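Local coordinates for protein L-methionine gamma-lyase (PDB 6LXU) that is a pyridoxal-phosphate-dependent enzyme of the Cys/Met metabolism family, built as an assembly of four copies of one chain, at residues N161-I166 with K289-G294; T192-K197 with I265-H270; G218-G223 with A253-R258; R275-F280 with D386-L391; G343-L348 with V379-V384. One frame throughout, in Å; residues are numbered along the deposited sequence. Where two conformers were deposited one is given.

Contact 1 of 5, residues N161-I166 with K289-G294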
# COMPACT_ATOMS: atom_id res chain seq x y z
N ASN A 161 -6.54 27.67 17.29
CA ASN A 161 -7.66 28.22 16.48
C ASN A 161 -8.58 29.06 17.34
O ASN A 161 -8.63 28.81 18.53
CB ASN A 161 -8.58 27.10 15.93
CG ASN A 161 -7.92 26.18 14.92
OD1 ASN A 161 -7.53 26.61 13.81
ND2 ASN A 161 -7.88 24.87 15.23
N PRO A 162 -9.35 30.02 16.79
CA PRO A 162 -9.38 30.41 15.36
C PRO A 162 -8.55 31.68 15.03
O PRO A 162 -8.47 32.10 13.86
CB PRO A 162 -10.86 30.71 15.17
CG PRO A 162 -11.28 31.31 16.48
CD PRO A 162 -10.47 30.61 17.54
N ASN A 163 -7.97 32.26 16.07
CA ASN A 163 -7.20 33.49 16.02
C ASN A 163 -5.73 33.26 16.37
O ASN A 163 -5.02 34.21 16.69
CB ASN A 163 -7.82 34.55 16.97
CG ASN A 163 -9.20 35.06 16.52
OD1 ASN A 163 -9.62 34.90 15.38
ND2 ASN A 163 -9.87 35.76 17.43
N LEU A 164 -5.26 32.01 16.30
CA LEU A 164 -3.85 31.67 16.57
C LEU A 164 -3.37 32.22 17.91
O LEU A 164 -2.30 32.83 18.04
CB LEU A 164 -2.95 32.06 15.39
CG LEU A 164 -3.33 31.30 14.11
CD1 LEU A 164 -2.56 31.81 12.91
CD2 LEU A 164 -3.14 29.79 14.24
N LYS A 165 -4.18 31.96 18.93
CA LYS A 165 -3.87 32.34 20.30
C LYS A 165 -2.59 31.69 20.77
O LYS A 165 -2.36 30.49 20.56
CB LYS A 165 -5.02 31.90 21.20
CG LYS A 165 -4.88 32.26 22.67
CD LYS A 165 -6.09 31.75 23.46
CE LYS A 165 -6.03 32.13 24.91
NZ LYS A 165 -7.33 31.82 25.57
N ILE A 166 -1.77 32.49 21.45
CA ILE A 166 -0.50 32.06 22.00
C ILE A 166 -0.60 32.02 23.52
O ILE A 166 -1.14 32.96 24.14
CB ILE A 166 0.63 33.05 21.60
CG1 ILE A 166 0.80 33.15 20.08
CG2 ILE A 166 1.95 32.68 22.27
CD1 ILE A 166 1.17 31.84 19.40
N LYS A 289 -7.76 42.66 9.25
CA LYS A 289 -6.91 42.18 10.32
C LYS A 289 -6.31 40.83 9.94
O LYS A 289 -7.00 40.03 9.31
CB LYS A 289 -7.74 42.02 11.60
CG LYS A 289 -6.96 41.70 12.86
CD LYS A 289 -7.90 41.82 14.04
CE LYS A 289 -7.21 41.52 15.34
NZ LYS A 289 -8.19 41.40 16.46
N VAL A 290 -5.07 40.61 10.35
CA VAL A 290 -4.41 39.32 10.16
C VAL A 290 -4.04 38.79 11.54
O VAL A 290 -3.54 39.53 12.39
CB VAL A 290 -3.18 39.45 9.26
CG1 VAL A 290 -2.43 38.12 9.16
CG2 VAL A 290 -3.61 39.95 7.88
N TYR A 291 -4.30 37.50 11.74
CA TYR A 291 -3.90 36.76 12.92
C TYR A 291 -2.70 35.90 12.54
O TYR A 291 -2.81 34.97 11.73
CB TYR A 291 -5.05 35.88 13.39
CG TYR A 291 -6.27 36.67 13.78
CD1 TYR A 291 -6.36 37.25 15.05
CD2 TYR A 291 -7.33 36.85 12.90
CE1 TYR A 291 -7.47 37.99 15.41
CE2 TYR A 291 -8.44 37.60 13.25
CZ TYR A 291 -8.50 38.16 14.52
OH TYR A 291 -9.58 38.90 14.92
N TYR A 292 -1.54 36.23 13.10
CA TYR A 292 -0.30 35.50 12.82
C TYR A 292 0.65 35.72 13.98
O TYR A 292 0.87 36.87 14.37
CB TYR A 292 0.35 35.98 11.51
CG TYR A 292 1.55 35.14 11.12
CD1 TYR A 292 1.39 33.81 10.75
CD2 TYR A 292 2.83 35.66 11.16
CE1 TYR A 292 2.47 33.02 10.40
CE2 TYR A 292 3.92 34.87 10.83
CZ TYR A 292 3.74 33.54 10.46
OH TYR A 292 4.84 32.78 10.14
N PRO A 293 1.21 34.64 14.56
CA PRO A 293 2.06 34.82 15.77
C PRO A 293 3.27 35.73 15.59
O PRO A 293 3.76 36.28 16.59
CB PRO A 293 2.50 33.39 16.10
CG PRO A 293 1.40 32.53 15.54
CD PRO A 293 1.02 33.20 14.25
N GLY A 294 3.77 35.86 14.37
CA GLY A 294 4.93 36.69 14.08
C GLY A 294 4.66 38.17 13.86
O GLY A 294 5.61 38.93 13.68
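L164, which packs on Y291 and P293, has its backbone O bonded by H298 NE2; between N161-I166 and K289-G294 themselves the contact is stacking and apolar packing. It illustrates how two domains of a fold-type-I PLP enzyme meet. The loop after strand 151-157 of the large domain comes against strand 287-291, an outermost strand of the C-terminal sheet, and the turn that follows it. The loop is shaped by a cis peptide before P162 and by a G1 beta bulge at L164 and K165, L164 having positive phi.

The amide of N163 lies flat over one face of the Y291 ring, the two planes only 3° apart. N163 CG is 3.6 Å from Y291 CE1, while N163 CB makes a CH-pi contact 4.0 Å from the ring centroid. Both residues place CG beside the backbone N (chi1 -68° for N163 and -61° for Y291), and their side chains run alongside each other, pointing the same way. K289 CG sits over the opposite ring face, toward its rim, so that the tyrosine is sandwiched, and K289 NZ gives Y291 OH a weak hydrogen bond of 3.2 Å. Deeper in, L164 CD1 touches the backbone, 3.4 Å from Y291 O. That same methyl lies 4.1 Å from P293 CD, and I166 CD1 meets the other end of the proline at P293 CB, 3.9 Å away.

Contact 2 of 5, residues T192-K197 with I265-H270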
# COMPACT_ATOMS: atom_id res chain seq x y z
N THR A 192 4.72 22.14 15.57
CA THR A 192 5.60 21.02 15.23
C THR A 192 6.93 21.14 15.98
O THR A 192 7.29 22.23 16.44
CB THR A 192 5.92 20.87 13.71
OG1 THR A 192 7.04 21.70 13.35
CG2 THR A 192 4.73 21.19 12.82
N PRO A 193 7.70 20.05 16.05
CA PRO A 193 9.03 20.18 16.68
C PRO A 193 10.04 21.00 15.89
O PRO A 193 11.11 21.31 16.44
CB PRO A 193 9.49 18.74 16.87
CG PRO A 193 8.68 17.95 15.93
CD PRO A 193 7.36 18.64 15.80
N TYR A 194 9.75 21.37 14.65
CA TYR A 194 10.56 22.36 13.94
C TYR A 194 10.52 23.72 14.62
O TYR A 194 11.52 24.46 14.58
CB TYR A 194 10.08 22.47 12.48
CG TYR A 194 10.80 23.47 11.61
CD1 TYR A 194 11.95 23.10 10.92
CD2 TYR A 194 10.30 24.74 11.41
CE1 TYR A 194 12.60 23.97 10.08
CE2 TYR A 194 10.97 25.65 10.59
CZ TYR A 194 12.12 25.25 9.94
OH TYR A 194 12.80 26.11 9.11
N MET A 195 9.40 24.08 15.23
CA MET A 195 9.25 25.39 15.86
C MET A 195 9.27 25.37 17.38
O MET A 195 9.72 26.35 17.98
CB MET A 195 7.97 26.08 15.41
CG MET A 195 8.02 26.41 13.94
SD MET A 195 6.50 27.10 13.28
CE MET A 195 6.05 25.82 12.11
N GLN A 196 8.76 24.32 18.01
CA GLN A 196 8.48 24.36 19.44
C GLN A 196 8.68 22.97 20.00
O GLN A 196 8.21 22.00 19.39
CB GLN A 196 7.03 24.80 19.59
CG GLN A 196 6.50 25.05 20.98
CD GLN A 196 5.15 25.75 20.92
OE1 GLN A 196 5.06 26.97 21.06
NE2 GLN A 196 4.09 24.98 20.68
N LYS A 197 9.37 22.87 21.14
CA LYS A 197 9.63 21.59 21.79
C LYS A 197 9.17 21.68 23.25
O LYS A 197 9.95 22.02 24.16
CB LYS A 197 11.11 21.20 21.68
CG LYS A 197 11.56 21.00 20.24
CD LYS A 197 12.89 20.27 20.15
CE LYS A 197 13.48 20.31 18.75
NZ LYS A 197 14.55 19.30 18.56
N ILE A 265 12.70 20.43 5.28
CA ILE A 265 12.58 21.31 4.12
C ILE A 265 11.13 21.72 3.88
O ILE A 265 10.89 22.82 3.39
CB ILE A 265 13.25 20.75 2.84
CG1 ILE A 265 12.79 19.33 2.49
CG2 ILE A 265 14.77 20.83 3.00
CD1 ILE A 265 13.19 18.88 1.10
N ARG A 266 10.18 20.85 4.18
CA ARG A 266 8.77 21.24 4.07
C ARG A 266 8.47 22.36 5.05
O ARG A 266 7.90 23.38 4.67
CB ARG A 266 7.83 20.06 4.30
CG ARG A 266 7.82 19.05 3.16
CD ARG A 266 6.78 17.95 3.30
NE ARG A 266 7.02 17.04 4.43
CZ ARG A 266 6.41 17.09 5.62
NH1 ARG A 266 5.50 18.03 5.89
NH2 ARG A 266 6.72 16.20 6.56
N MET A 267 8.83 22.18 6.31
CA MET A 267 8.52 23.23 7.30
C MET A 267 9.19 24.55 6.95
O MET A 267 8.60 25.62 7.13
CB MET A 267 8.88 22.79 8.72
CG MET A 267 8.07 21.61 9.24
SD MET A 267 6.30 21.69 8.98
CE MET A 267 5.90 23.18 9.89
N GLU A 268 10.43 24.49 6.47
CA GLU A 268 11.14 25.70 6.07
C GLU A 268 10.39 26.44 4.97
O GLU A 268 10.20 27.66 5.04
CB GLU A 268 12.58 25.39 5.65
CG GLU A 268 13.46 25.13 6.84
CD GLU A 268 14.87 24.74 6.53
OE1 GLU A 268 15.18 24.53 5.34
OE2 GLU A 268 15.65 24.65 7.51
N ARG A 269 9.93 25.71 3.96
CA ARG A 269 9.21 26.34 2.85
C ARG A 269 7.81 26.79 3.26
O ARG A 269 7.37 27.86 2.86
CB ARG A 269 9.16 25.39 1.65
CG ARG A 269 8.45 25.94 0.42
CD ARG A 269 9.01 27.27 -0.06
NE ARG A 269 10.46 27.25 -0.25
CZ ARG A 269 11.08 27.04 -1.41
NH1 ARG A 269 10.39 26.83 -2.52
NH2 ARG A 269 12.40 27.07 -1.47
N HIS A 270 7.12 25.99 4.06
CA HIS A 270 5.82 26.39 4.60
C HIS A 270 5.94 27.77 5.29
O HIS A 270 5.15 28.68 5.02
CB HIS A 270 5.31 25.40 5.67
CG HIS A 270 4.64 24.16 5.17
ND1 HIS A 270 3.48 24.17 4.43
CD2 HIS A 270 4.91 22.85 5.42
CE1 HIS A 270 3.10 22.92 4.20
NE2 HIS A 270 3.94 22.09 4.80
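Y194 and M267 bring the two backbones to 7.0 Å between their CA atoms, where the short, weakly bonded helical turn 192-195 lies against helix 263-282, the long helix that leads from the large PLP-binding domain toward the C-terminal sheet. Within the turn, T192 O accepts from both M195 N and Q196 N. T192 also begins an ST turn: its OG1 takes the backbone N-H of Y194 at 3.0 Å, in a bond bent to 137°.

Across the contact M267 does most of the work. Its CB sits over one face of the Y194 ring, 3.6 Å from the centroid and 17° off the normal, a CH-pi contact. The ring reaches that position because Y194 CG is swung opposite its backbone N (chi1 179°), and the two side chains slide past each other in opposite directions. Beyond CB, the M267 chain folds back at chi2 and chi3, carrying its methyl away from the ring toward the start of the turn. Y213, next in sequence to the cofactor-bearing K212, packs on both T192 and M267. The end of M267 meets T192 tip to tip, CE to CG2 at 3.7 Å, and crosses M195 tightly, M267 CE to M195 CE at 3.5 Å.

Contact 3 of 5, residues G218-G223 with A253-R258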
# COMPACT_ATOMS: atom_id res chain seq x y z
N GLY A 218 -1.29 14.74 3.35
CA GLY A 218 -2.76 14.74 3.21
C GLY A 218 -3.35 13.39 2.87
O GLY A 218 -4.41 13.32 2.25
N ASP A 219 -2.69 12.31 3.30
CA ASP A 219 -3.08 10.96 2.91
C ASP A 219 -3.15 9.98 4.08
O ASP A 219 -3.42 8.79 3.87
CB ASP A 219 -2.25 10.46 1.73
CG ASP A 219 -0.75 10.45 1.96
OD1 ASP A 219 -0.30 10.71 3.11
OD2 ASP A 219 -0.02 10.20 0.96
N VAL A 220 -2.94 10.48 5.30
CA VAL A 220 -2.93 9.63 6.50
C VAL A 220 -3.66 10.36 7.62
O VAL A 220 -3.49 11.57 7.80
CB VAL A 220 -1.46 9.38 6.95
CG1 VAL A 220 -1.38 8.70 8.29
CG2 VAL A 220 -0.69 8.56 5.93
N ILE A 221 -4.44 9.61 8.39
CA ILE A 221 -4.96 10.05 9.68
C ILE A 221 -4.11 9.33 10.73
O ILE A 221 -4.00 8.09 10.71
CB ILE A 221 -6.44 9.69 9.84
CG1 ILE A 221 -7.33 10.29 8.73
CG2 ILE A 221 -6.95 10.10 11.21
CD1 ILE A 221 -7.46 11.80 8.71
N ALA A 222 -3.47 10.09 11.63
CA ALA A 222 -2.56 9.48 12.61
C ALA A 222 -2.26 10.45 13.74
O ALA A 222 -2.33 11.67 13.57
CB ALA A 222 -1.27 9.06 11.93
N GLY A 223 -1.90 9.88 14.88
CA GLY A 223 -1.52 10.65 16.06
C GLY A 223 -0.22 10.13 16.64
O GLY A 223 0.16 8.98 16.43
N ALA A 253 2.00 4.03 9.04
CA ALA A 253 3.27 4.30 9.71
C ALA A 253 4.38 4.55 8.68
O ALA A 253 5.16 5.50 8.83
CB ALA A 253 3.64 3.18 10.66
N TYR A 254 4.43 3.72 7.65
CA TYR A 254 5.42 3.89 6.58
C TYR A 254 5.22 5.24 5.87
O TYR A 254 6.19 5.97 5.64
CB TYR A 254 5.41 2.71 5.58
CG TYR A 254 6.47 2.94 4.55
CD1 TYR A 254 7.80 2.74 4.87
CD2 TYR A 254 6.15 3.49 3.31
CE1 TYR A 254 8.80 3.07 3.97
CE2 TYR A 254 7.15 3.81 2.40
CZ TYR A 254 8.48 3.62 2.75
OH TYR A 254 9.52 4.00 1.92
N TYR A 255 3.98 5.56 5.51
CA TYR A 255 3.72 6.85 4.87
C TYR A 255 4.24 8.02 5.71
O TYR A 255 4.78 8.98 5.16
CB TYR A 255 2.23 7.05 4.60
CG TYR A 255 1.64 6.38 3.37
CD1 TYR A 255 2.18 6.55 2.10
CD2 TYR A 255 0.44 5.68 3.47
CE1 TYR A 255 1.57 6.01 0.99
CE2 TYR A 255 -0.17 5.13 2.34
CZ TYR A 255 0.41 5.30 1.10
OH TYR A 255 -0.16 4.76 -0.03
N ILE A 256 4.08 7.95 7.03
CA ILE A 256 4.52 9.05 7.88
C ILE A 256 6.05 9.08 7.98
O ILE A 256 6.65 10.15 7.88
CB ILE A 256 3.91 8.99 9.29
CG1 ILE A 256 2.37 8.96 9.24
CG2 ILE A 256 4.37 10.18 10.11
CD1 ILE A 256 1.74 8.38 10.48
N ILE A 257 6.68 7.93 8.16
CA ILE A 257 8.15 7.86 8.10
C ILE A 257 8.65 8.51 6.80
O ILE A 257 9.59 9.32 6.80
CB ILE A 257 8.63 6.40 8.20
CG1 ILE A 257 8.40 5.85 9.61
CG2 ILE A 257 10.10 6.27 7.80
CD1 ILE A 257 8.49 4.35 9.70
N ARG A 258 8.01 8.14 5.70
CA ARG A 258 8.37 8.67 4.39
C ARG A 258 8.17 10.19 4.36
O ARG A 258 9.04 10.93 3.88
CB ARG A 258 7.52 8.00 3.33
CG ARG A 258 7.97 8.29 1.92
CD ARG A 258 7.00 7.72 0.92
NE ARG A 258 7.56 7.45 -0.39
CZ ARG A 258 7.30 8.07 -1.53
NH1 ARG A 258 6.59 9.22 -1.55
NH2 ARG A 258 7.76 7.57 -2.65
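V220 sets CG1 opposite its backbone N (chi1 171°) and so splays its two methyls toward successive residues of the facing helix. CG2 reaches Y255, lying 3.5 Å from Y255 CB and close to the ring carbon CD2, whereas CG1 turns to I256 and stands 3.8 Å from I256 CD1. That delta methyl is brought forward by an extended chain: although the side chain of I256 leaves the helix at a slant, chi2 of 158° sends its end across to A222. The result is a tight pair, A222 CB to I256 CD1 at 3.4 Å.

In the fold, G218-G223 is the loop that leads from the cofactor-bearing K212 region into strand 223-227 of the seven-stranded sheet, the core of the large, PLP-binding domain of a fold-type-I enzyme, and A253-R258 belongs to helix 250-260. I256 also packs on L70 of helix 65-78.

The polar ends beside the apolar patch bond partly to a neighbouring subunit. D219 approaches the Y255 ring obliquely, its OD2 4.4 Å from Y255 CD1, but its carboxylate is held by other partners. OD1 is bound by N215 ND2 of the same chain, while OD2 accepts from Y254 OH and forms a salt bridge with R258 NE, both of the second subunit. Y255 OH likewise bonds to Q251 NE2 of the second subunit.

Contact 4 of 5, residues R275-F280 with D386-L391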
# COMPACT_ATOMS: atom_id res chain seq x y z
N ARG A 275 5.26 33.67 5.77
CA ARG A 275 5.67 35.02 6.18
C ARG A 275 5.46 36.02 5.04
O ARG A 275 4.99 37.15 5.28
CB ARG A 275 7.12 35.02 6.72
CG ARG A 275 7.17 34.45 8.13
CD ARG A 275 8.53 34.43 8.81
NE ARG A 275 9.21 33.14 8.63
CZ ARG A 275 10.08 32.85 7.67
NH1 ARG A 275 10.42 33.77 6.76
NH2 ARG A 275 10.63 31.64 7.61
N THR A 276 5.74 35.62 3.81
CA THR A 276 5.53 36.47 2.66
C THR A 276 4.04 36.74 2.43
O THR A 276 3.64 37.88 2.12
CB THR A 276 6.18 35.82 1.43
OG1 THR A 276 7.58 35.70 1.67
CG2 THR A 276 5.97 36.63 0.19
N ILE A 277 3.22 35.72 2.61
CA ILE A 277 1.78 35.89 2.46
C ILE A 277 1.20 36.77 3.57
O ILE A 277 0.30 37.57 3.31
CB ILE A 277 1.08 34.51 2.37
CG1 ILE A 277 1.51 33.81 1.08
CG2 ILE A 277 -0.43 34.63 2.42
CD1 ILE A 277 1.26 32.32 1.09
N VAL A 278 1.71 36.63 4.79
CA VAL A 278 1.26 37.51 5.89
C VAL A 278 1.49 38.98 5.53
O VAL A 278 0.59 39.82 5.72
CB VAL A 278 1.97 37.17 7.21
CG1 VAL A 278 1.75 38.23 8.29
CG2 VAL A 278 1.50 35.82 7.73
N ASP A 279 2.67 39.30 5.01
CA ASP A 279 2.95 40.68 4.63
C ASP A 279 1.98 41.17 3.56
O ASP A 279 1.45 42.30 3.67
CB ASP A 279 4.39 40.83 4.15
CG ASP A 279 4.84 42.28 4.12
OD1 ASP A 279 4.84 42.92 5.18
OD2 ASP A 279 5.15 42.77 3.02
N PHE A 280 1.72 40.34 2.55
CA PHE A 280 0.75 40.66 1.51
C PHE A 280 -0.65 40.91 2.08
O PHE A 280 -1.30 41.93 1.78
CB PHE A 280 0.72 39.53 0.47
CG PHE A 280 -0.44 39.59 -0.46
CD1 PHE A 280 -0.46 40.51 -1.50
CD2 PHE A 280 -1.53 38.74 -0.30
CE1 PHE A 280 -1.54 40.56 -2.37
CE2 PHE A 280 -2.60 38.80 -1.17
CZ PHE A 280 -2.61 39.71 -2.19
N ASP A 386 2.60 32.26 -6.96
CA ASP A 386 1.37 31.68 -7.47
C ASP A 386 0.26 31.68 -6.41
O ASP A 386 -0.91 31.90 -6.73
CB ASP A 386 1.63 30.24 -7.95
CG ASP A 386 2.64 30.18 -9.08
OD1 ASP A 386 2.69 31.13 -9.91
OD2 ASP A 386 3.39 29.18 -9.16
N ILE A 387 0.62 31.43 -5.15
CA ILE A 387 -0.37 31.49 -4.08
C ILE A 387 -0.90 32.93 -3.96
O ILE A 387 -2.11 33.14 -3.89
CB ILE A 387 0.19 31.01 -2.73
CG1 ILE A 387 0.75 29.57 -2.82
CG2 ILE A 387 -0.89 31.07 -1.66
CD1 ILE A 387 1.57 29.18 -1.60
N ILE A 388 0.02 33.88 -3.95
CA ILE A 388 -0.37 35.30 -3.86
C ILE A 388 -1.18 35.74 -5.07
O ILE A 388 -2.18 36.45 -4.90
CB ILE A 388 0.86 36.19 -3.59
CG1 ILE A 388 1.34 35.94 -2.15
CG2 ILE A 388 0.50 37.67 -3.78
CD1 ILE A 388 2.63 36.63 -1.75
N ALA A 389 -0.81 35.32 -6.27
CA ALA A 389 -1.60 35.68 -7.45
C ALA A 389 -3.02 35.16 -7.34
O ALA A 389 -3.98 35.86 -7.72
CB ALA A 389 -0.92 35.19 -8.72
N ASP A 390 -3.18 33.95 -6.82
CA ASP A 390 -4.51 33.38 -6.64
C ASP A 390 -5.32 34.18 -5.62
O ASP A 390 -6.46 34.54 -5.89
CB ASP A 390 -4.40 31.90 -6.23
CG ASP A 390 -5.71 31.17 -6.26
OD1 ASP A 390 -6.52 31.42 -7.19
OD2 ASP A 390 -5.93 30.29 -5.39
N LEU A 391 -4.74 34.44 -4.46
CA LEU A 391 -5.43 35.27 -3.46
C LEU A 391 -5.75 36.66 -4.00
O LEU A 391 -6.86 37.17 -3.77
CB LEU A 391 -4.59 35.38 -2.20
CG LEU A 391 -4.36 34.09 -1.41
CD1 LEU A 391 -3.28 34.28 -0.37
CD2 LEU A 391 -5.65 33.61 -0.77
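The F280 ring has I388 on one face, its CG2 methyl above the centre, 3.8 Å from the centroid and 11° off the normal, a well-aligned CH-pi contact. L391 approaches the same ring obliquely, with its CB 4.1 Å from F280 CE2, and the ring of H284 also meets it. These contacts join the later part of helix 263-282 to helix 384-396 in the C-terminal domain. The two run in nearly the same direction: the axes of the short segments come within 10.6 Å and cross at -28°.

F280 reaches over because its CG lies opposite the backbone N (chi1 166°), which lays the ring along I388, the two side chains running in opposite senses. The branches of I388 divide the work, CG2 going to the ring and CG1 to I277, where the CG1 atoms of I277 and I388 are 3.9 Å apart. I277 in turn spreads over three residues of the partner helix: besides I388, its CD1 lies 3.7 Å from I387 CG2, and its CG2 lies 4.0 Å from L391 CD1. I277 also packs on I315 of strand 314-319. T276, exposed to solvent, touches I388 CD1 with its CG2 at 3.9 Å.

Contact 5 of 5, residues G343-L348 with V379-V384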
# COMPACT_ATOMS: atom_id res chain seq x y z
N GLY A 343 -1.59 21.60 6.99
CA GLY A 343 -0.27 20.99 7.01
C GLY A 343 0.04 20.12 5.82
O GLY A 343 1.06 19.42 5.82
N ASP A 344 -0.78 20.21 4.77
CA ASP A 344 -0.55 19.49 3.54
C ASP A 344 0.39 20.27 2.62
O ASP A 344 0.58 21.48 2.77
CB ASP A 344 -1.86 19.29 2.80
CG ASP A 344 -2.86 18.40 3.53
OD1 ASP A 344 -2.61 17.98 4.66
OD2 ASP A 344 -3.95 18.13 2.95
N THR A 345 0.95 19.58 1.62
CA THR A 345 1.80 20.27 0.65
C THR A 345 1.01 21.26 -0.20
O THR A 345 1.61 22.23 -0.71
CB THR A 345 2.58 19.30 -0.26
OG1 THR A 345 1.70 18.67 -1.19
CG2 THR A 345 3.37 18.26 0.53
N GLU A 346 -0.28 21.03 -0.36
CA GLU A 346 -1.20 21.92 -1.08
C GLU A 346 -1.77 22.95 -0.12
O GLU A 346 -2.14 22.61 1.00
CB GLU A 346 -2.40 21.17 -1.67
CG GLU A 346 -2.07 20.06 -2.66
CD GLU A 346 -1.92 18.71 -2.01
OE1 GLU A 346 -1.94 18.61 -0.77
OE2 GLU A 346 -1.77 17.75 -2.79
N THR A 347 -1.92 24.19 -0.58
CA THR A 347 -2.53 25.24 0.23
C THR A 347 -4.02 24.94 0.41
O THR A 347 -4.71 24.66 -0.58
CB THR A 347 -2.32 26.62 -0.42
OG1 THR A 347 -0.94 26.94 -0.37
CG2 THR A 347 -3.07 27.71 0.30
N LEU A 348 -4.49 25.01 1.65
CA LEU A 348 -5.90 24.77 1.97
C LEU A 348 -6.49 26.02 2.59
O LEU A 348 -5.79 26.78 3.27
CB LEU A 348 -6.05 23.61 2.95
CG LEU A 348 -5.40 22.28 2.58
CD1 LEU A 348 -5.66 21.25 3.65
CD2 LEU A 348 -5.88 21.78 1.22
N VAL A 379 -0.98 27.47 4.67
CA VAL A 379 -0.09 27.76 3.56
C VAL A 379 0.68 26.50 3.16
O VAL A 379 1.33 25.87 4.01
CB VAL A 379 0.89 28.89 3.94
CG1 VAL A 379 1.91 29.14 2.84
CG2 VAL A 379 0.12 30.17 4.27
N GLY A 380 0.62 26.16 1.88
CA GLY A 380 1.31 25.00 1.33
C GLY A 380 2.68 25.33 0.79
O GLY A 380 3.30 26.32 1.18
N LEU A 381 3.14 24.47 -0.12
CA LEU A 381 4.51 24.50 -0.65
C LEU A 381 4.59 25.00 -2.09
O LEU A 381 5.67 25.00 -2.67
CB LEU A 381 5.12 23.10 -0.55
CG LEU A 381 5.13 22.48 0.84
CD1 LEU A 381 5.76 21.10 0.82
CD2 LEU A 381 5.85 23.37 1.85
N GLU A 382 3.48 25.46 -2.65
CA GLU A 382 3.50 26.01 -3.99
C GLU A 382 4.41 27.24 -4.05
O GLU A 382 4.76 27.83 -3.02
CB GLU A 382 2.10 26.40 -4.45
CG GLU A 382 1.08 25.27 -4.44
CD GLU A 382 0.26 25.17 -3.18
OE1 GLU A 382 0.68 25.74 -2.14
OE2 GLU A 382 -0.83 24.55 -3.22
N ASN A 383 4.80 27.63 -5.26
CA ASN A 383 5.58 28.86 -5.38
C ASN A 383 4.75 30.03 -4.86
O ASN A 383 3.58 30.17 -5.19
CB ASN A 383 6.04 29.07 -6.80
CG ASN A 383 6.99 27.98 -7.22
OD1 ASN A 383 6.57 26.93 -7.70
ND2 ASN A 383 8.28 28.20 -6.98
N VAL A 384 5.37 30.83 -3.99
CA VAL A 384 4.61 31.83 -3.25
C VAL A 384 3.97 32.86 -4.19
O VAL A 384 2.88 33.36 -3.91
CB VAL A 384 5.48 32.50 -2.17
CG1 VAL A 384 6.52 33.44 -2.76
CG2 VAL A 384 4.61 33.21 -1.14
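Hydrogen bonds between G343-L348 and V379-V384 centre on T347 and E382. The T347 hydroxyl is gripped twice, donating to E382 OE1 at 2.7 Å and accepting from G380 N at 2.8 Å, which fixes its rotation. The other carboxylate oxygen, E382 OE2, receives T347 N at 2.9 Å through its syn lone pair, in a nearly straight bond (170°). A bend at chi2 (94°) curls the glutamate back so that both its oxygens clasp T347; H17 of the second subunit also bonds to OE2. A backbone bond completes the set, L381 N to T345 O at 2.8 Å.

Van der Waals packing fills the remainder. T345 CG2 meets L381 CD1 at 3.7 Å, the side chains crossing at a slant, while G380 lets the loops close in, its CA 3.5 Å from T345 O.

In the C-terminal domain, the loop leading into strand 348-350 is thus clamped to the loop leaving its antiparallel neighbour 374-378. Side chains of helix 263-282 bond to carbonyls of V379-V384: H270 to V379 O, and N273 to G380 O and E382 O. I387, in the first turn of helix 384-396, packs over both T347 and E382.

In the fold
Read as one system, the contacts trace the route from the large domain to the C-terminal domain. Contact 3 is nested along the chain inside contact 2, and contact 2 inside contact 1; contact 5 is nested inside contact 4, whereas contacts 1 and 4 cross. Helix 263-282 serves both contact 2 and contact 4, and strand 287-291 of contact 1 follows it directly. Contacts 4 and 5 are the closest, their centres 11 Å apart; contacts 2 and 5 also touch, with centres 14 Å apart. Contacts 2, 3 and 5 reach the second subunit, as does contact 4 through D386, while contact 1 touches no other chain. Several of the same segments thus serve both packing within the chain and the subunit interface.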